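Long-range contact in heat shock protease HtrA (PDB 1L1J), which probably works as a serine endopeptidase of the stress response, the crystallised portion being its trypsin-like protease domain: residues C13-T25 with E51-F63. Sequence-based numbering, arbitrary orientation.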
loop_
_atom_site.group_PDB
_atom_site.type_symbol
_atom_site.label_atom_id
_atom_site.label_comp_id
_atom_site.label_asym_id
_atom_site.label_seq_id
_atom_site.Cartn_x
_atom_site.Cartn_y
_atom_site.Cartn_z
ATOM N N CYS A 13 4.423 -11.546 -7.354
ATOM C CA CYS A 13 4.544 -10.183 -6.857
ATOM C C CYS A 13 4.809 -10.019 -5.368
ATOM O O CYS A 13 5.191 -8.935 -4.917
ATOM C CB CYS A 13 3.299 -9.402 -7.247
ATOM S SG CYS A 13 2.852 -9.634 -8.983
ATOM N N ALA A 14 4.627 -11.083 -4.603
ATOM C CA ALA A 14 4.849 -11.016 -3.161
ATOM C C ALA A 14 6.245 -10.528 -2.732
ATOM O O ALA A 14 6.373 -9.645 -1.881
ATOM C CB ALA A 14 4.568 -12.381 -2.539
ATOM N N PRO A 15 7.310 -11.089 -3.325
ATOM C CA PRO A 15 8.662 -10.680 -2.953
ATOM C C PRO A 15 8.994 -9.210 -3.176
ATOM O O PRO A 15 10.072 -8.759 -2.802
ATOM C CB PRO A 15 9.532 -11.618 -3.775
ATOM C CG PRO A 15 8.757 -11.757 -5.013
ATOM C CD PRO A 15 7.349 -11.974 -4.502
ATOM N N ALA A 16 8.072 -8.455 -3.763
ATOM C CA ALA A 16 8.311 -7.032 -4.005
ATOM C C ALA A 16 7.434 -6.152 -3.107
ATOM O O ALA A 16 7.515 -4.912 -3.161
ATOM C CB ALA A 16 8.056 -6.698 -5.477
ATOM N N VAL A 17 6.599 -6.794 -2.281
ATOM C CA VAL A 17 5.703 -6.070 -1.369
ATOM C C VAL A 17 6.371 -5.953 0.001
ATOM O O VAL A 17 6.647 -6.953 0.648
ATOM C CB VAL A 17 4.351 -6.796 -1.234
ATOM C CG1 VAL A 17 3.350 -5.893 -0.546
ATOM C CG2 VAL A 17 3.843 -7.208 -2.608
ATOM N N VAL A 18 6.615 -4.725 0.441
ATOM C CA VAL A 18 7.313 -4.491 1.697
ATOM C C VAL A 18 6.479 -3.964 2.844
ATOM O O VAL A 18 5.326 -3.591 2.678
ATOM C CB VAL A 18 8.466 -3.485 1.504
ATOM C CG1 VAL A 18 9.289 -3.845 0.289
ATOM C CG2 VAL A 18 7.901 -2.082 1.365
ATOM N N LYS A 19 7.116 -3.923 4.010
ATOM C CA LYS A 19 6.539 -3.433 5.257
ATOM C C LYS A 19 7.116 -2.031 5.499
ATOM O O LYS A 19 8.183 -1.699 4.987
ATOM C CB LYS A 19 6.949 -4.370 6.406
ATOM C CG LYS A 19 6.851 -3.767 7.806
ATOM C CD LYS A 19 7.588 -4.621 8.836
ATOM C CE LYS A 19 7.594 -3.946 10.219
ATOM N NZ LYS A 19 8.481 -4.626 11.218
ATOM N N ILE A 20 6.422 -1.207 6.272
ATOM C CA ILE A 20 6.923 0.128 6.548
ATOM C C ILE A 20 6.602 0.539 7.982
ATOM O O ILE A 20 5.472 0.922 8.301
ATOM C CB ILE A 20 6.336 1.154 5.556
ATOM C CG1 ILE A 20 6.719 0.755 4.129
ATOM C CG2 ILE A 20 6.868 2.544 5.868
ATOM C CD1 ILE A 20 6.230 1.694 3.072
ATOM N N ASP A 21 7.609 0.435 8.847
ATOM C CA ASP A 21 7.466 0.781 10.256
ATOM C C ASP A 21 8.254 2.043 10.578
ATOM O O ASP A 21 9.417 2.176 10.202
ATOM C CB ASP A 21 7.911 -0.395 11.153
ATOM C CG ASP A 21 9.229 -1.037 10.701
ATOM O OD1 ASP A 21 9.378 -1.345 9.498
ATOM O OD2 ASP A 21 10.116 -1.260 11.558
ATOM N N VAL A 22 7.592 2.968 11.268
ATOM C CA VAL A 22 8.168 4.255 11.648
ATOM C C VAL A 22 8.090 4.456 13.164
ATOM O O VAL A 22 6.995 4.544 13.728
ATOM C CB VAL A 22 7.403 5.398 10.937
ATOM C CG1 VAL A 22 7.906 6.759 11.408
ATOM C CG2 VAL A 22 7.558 5.250 9.434
ATOM N N VAL A 23 9.251 4.536 13.818
ATOM C CA VAL A 23 9.306 4.712 15.272
ATOM C C VAL A 23 8.716 6.050 15.737
ATOM O O VAL A 23 8.604 6.998 14.954
ATOM C CB VAL A 23 10.759 4.591 15.795
ATOM C CG1 VAL A 23 10.794 4.774 17.311
ATOM C CG2 VAL A 23 11.329 3.233 15.422
ATOM N N LYS A 24 8.338 6.124 17.012
ATOM C CA LYS A 24 7.759 7.351 17.539
ATOM C C LYS A 24 8.818 8.349 18.007
ATOM O O LYS A 24 10.012 8.033 18.043
ATOM C CB LYS A 24 6.797 7.048 18.688
ATOM C CG LYS A 24 5.867 8.207 18.996
ATOM C CD LYS A 24 5.125 7.988 20.290
ATOM C CE LYS A 24 6.095 7.867 21.476
ATOM N NZ LYS A 24 6.882 9.111 21.753
ATOM N N THR A 25 8.360 9.552 18.356
ATOM C CA THR A 25 9.214 10.644 18.816
ATOM C C THR A 25 10.060 11.169 17.655
ATOM O O THR A 25 10.238 10.420 16.665
ATOM C CB THR A 25 10.175 10.196 19.949
ATOM O OG1 THR A 25 9.463 9.396 20.902
ATOM C CG2 THR A 25 10.765 11.419 20.666
ATOM N N GLU A 51 2.427 0.313 20.413
ATOM C CA GLU A 51 2.001 1.702 20.598
ATOM C C GLU A 51 3.147 2.656 20.924
ATOM O O GLU A 51 3.542 3.481 20.096
ATOM C CB GLU A 51 0.947 1.785 21.707
ATOM C CG GLU A 51 -0.437 1.321 21.285
ATOM C CD GLU A 51 -1.398 1.164 22.457
ATOM O OE1 GLU A 51 -1.173 0.268 23.301
ATOM O OE2 GLU A 51 -2.381 1.933 22.537
ATOM N N ARG A 52 3.681 2.552 22.133
ATOM C CA ARG A 52 4.776 3.422 22.534
ATOM C C ARG A 52 5.858 3.513 21.447
ATOM O O ARG A 52 6.243 4.611 21.047
ATOM C CB ARG A 52 5.379 2.923 23.857
ATOM C CG ARG A 52 5.343 3.951 25.002
ATOM C CD ARG A 52 5.676 3.304 26.354
ATOM N NE ARG A 52 6.695 4.030 27.121
ATOM C CZ ARG A 52 6.467 5.091 27.899
ATOM N NH1 ARG A 52 5.240 5.579 28.037
ATOM N NH2 ARG A 52 7.478 5.661 28.551
ATOM N N GLN A 53 6.311 2.367 20.943
ATOM C CA GLN A 53 7.370 2.337 19.934
ATOM C C GLN A 53 7.034 2.652 18.472
ATOM O O GLN A 53 7.881 3.180 17.750
ATOM C CB GLN A 53 8.087 0.982 19.978
ATOM C CG GLN A 53 8.738 0.655 21.323
ATOM C CD GLN A 53 9.631 -0.581 21.267
ATOM O OE1 GLN A 53 10.708 -0.561 20.664
ATOM N NE2 GLN A 53 9.182 -1.663 21.894
ATOM N N VAL A 54 5.820 2.341 18.024
ATOM C CA VAL A 54 5.464 2.564 16.620
ATOM C C VAL A 54 4.559 3.759 16.334
ATOM O O VAL A 54 3.659 4.083 17.105
ATOM C CB VAL A 54 4.820 1.293 16.006
ATOM C CG1 VAL A 54 4.597 1.483 14.513
ATOM C CG2 VAL A 54 5.719 0.095 16.240
ATOM N N ALA A 55 4.809 4.405 15.203
ATOM C CA ALA A 55 4.037 5.568 14.809
ATOM C C ALA A 55 3.138 5.207 13.641
ATOM O O ALA A 55 2.017 5.705 13.520
ATOM C CB ALA A 55 4.977 6.703 14.424
ATOM N N SER A 56 3.650 4.332 12.782
ATOM C CA SER A 56 2.914 3.865 11.616
ATOM C C SER A 56 3.448 2.553 11.062
ATOM O O SER A 56 4.661 2.340 10.949
ATOM C CB SER A 56 2.930 4.917 10.512
ATOM O OG SER A 56 1.674 5.566 10.432
ATOM N N LEU A 57 2.512 1.677 10.721
ATOM C CA LEU A 57 2.816 0.375 10.154
ATOM C C LEU A 57 1.975 0.283 8.896
ATOM O O LEU A 57 0.780 0.584 8.918
ATOM C CB LEU A 57 2.422 -0.726 11.140
ATOM C CG LEU A 57 2.618 -2.173 10.710
ATOM C CD1 LEU A 57 4.064 -2.430 10.311
ATOM C CD2 LEU A 57 2.219 -3.063 11.863
ATOM N N GLY A 58 2.597 -0.107 7.795
ATOM C CA GLY A 58 1.854 -0.212 6.556
ATOM C C GLY A 58 2.517 -1.122 5.553
ATOM O O GLY A 58 3.220 -2.072 5.917
ATOM N N SER A 59 2.283 -0.836 4.278
ATOM C CA SER A 59 2.869 -1.628 3.216
ATOM C C SER A 59 3.297 -0.697 2.102
ATOM O O SER A 59 3.045 0.506 2.148
ATOM C CB SER A 59 1.851 -2.636 2.677
ATOM O OG SER A 59 1.302 -3.433 3.714
ATOM N N GLY A 60 3.943 -1.257 1.095
ATOM C CA GLY A 60 4.370 -0.454 -0.024
ATOM C C GLY A 60 4.938 -1.415 -1.029
ATOM O O GLY A 60 4.932 -2.621 -0.793
ATOM N N PHE A 61 5.438 -0.905 -2.145
ATOM C CA PHE A 61 5.992 -1.795 -3.132
ATOM C C PHE A 61 7.014 -1.132 -4.041
ATOM O O PHE A 61 6.879 0.038 -4.431
ATOM C CB PHE A 61 4.860 -2.440 -3.944
ATOM C CG PHE A 61 3.942 -1.457 -4.609
ATOM C CD1 PHE A 61 4.102 -1.135 -5.944
ATOM C CD2 PHE A 61 2.906 -0.866 -3.899
ATOM C CE1 PHE A 61 3.244 -0.233 -6.563
ATOM C CE2 PHE A 61 2.044 0.036 -4.507
ATOM C CZ PHE A 61 2.210 0.352 -5.843
ATOM N N ILE A 62 8.047 -1.907 -4.357
ATOM C CA ILE A 62 9.139 -1.466 -5.205
ATOM C C ILE A 62 8.652 -1.469 -6.641
ATOM O O ILE A 62 8.203 -2.503 -7.150
ATOM C CB ILE A 62 10.351 -2.420 -5.054
ATOM C CG1 ILE A 62 10.745 -2.518 -3.571
ATOM C CG2 ILE A 62 11.514 -1.919 -5.894
ATOM C CD1 ILE A 62 11.554 -3.738 -3.212
ATOM N N PHE A 63 8.738 -0.308 -7.289
ATOM C CA PHE A 63 8.293 -0.181 -8.669
ATOM C C PHE A 63 9.421 -0.041 -9.676
ATOM O O PHE A 63 9.177 0.078 -10.875
ATOM C CB PHE A 63 7.298 0.982 -8.809
ATOM C CG PHE A 63 7.847 2.338 -8.431
ATOM C CD1 PHE A 63 8.447 3.151 -9.383
ATOM C CD2 PHE A 63 7.690 2.835 -7.141
ATOM C CE1 PHE A 63 8.869 4.448 -9.058
ATOM C CE2 PHE A 63 8.108 4.127 -6.808
ATOM C CZ PHE A 63 8.698 4.932 -7.770
#
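Phe61 meets the backbone of Ala16 through its CB, 3.7 Å from Ala16 O; CG sits between the backbone N and the carbonyl carbon (chi1 56°), the ring leads away from strand 17-23, and the side chain packs on Pro186 and Leu120. Val17, also against Pro186, shares this face of the sheet with Ser59, Lys19, Leu57 and Asp21. Lys19 stretches out, laying CE 3.8 Å from Leu57 CD1, while its ammonium makes a long salt bridge to Asp21. Ser59 bonds through OG to the backbone N of Asn139. The other face carries Val18, Ile20, Val22 and Ser56, with Gly58 and Gly60 adding only backbone: Ile20 CD1 reaches Ser59 O at 3.5 Å and lies over Gly60 CA, and Val18 CG1 meets Ile62 CD1 at 4.2 Å, these two side chains crossing at about a right angle. Strands 17-23 and 56-63 are antiparallel neighbours in the N-terminal beta-barrel of the chymotrypsin-like fold, with strand 83-85 flanking the first and strand 68-72 the second. Gly58 lies near the predicted catalytic Ser183. Val18 N donates to Gly60 O at 3.0 Å, from 39° above the carbonyl plane; the return bond and both bonds between Ile20 and Gly58 are weak. Toward the other end, a classic beta bulge sets Ala55 and Ser56 together opposite the single residue Val22: Val22 O takes Ala55 N and, weakly, Ser56 N, while Val22 N donates to Ser56 O. Beyond it Lys24 N bonds Gln53 O at 3.1 Å. The Lys24 chain curls over its last two torsions, passing Arg52 O and bringing NZ to Thr25 OG1, 2.7 Å away.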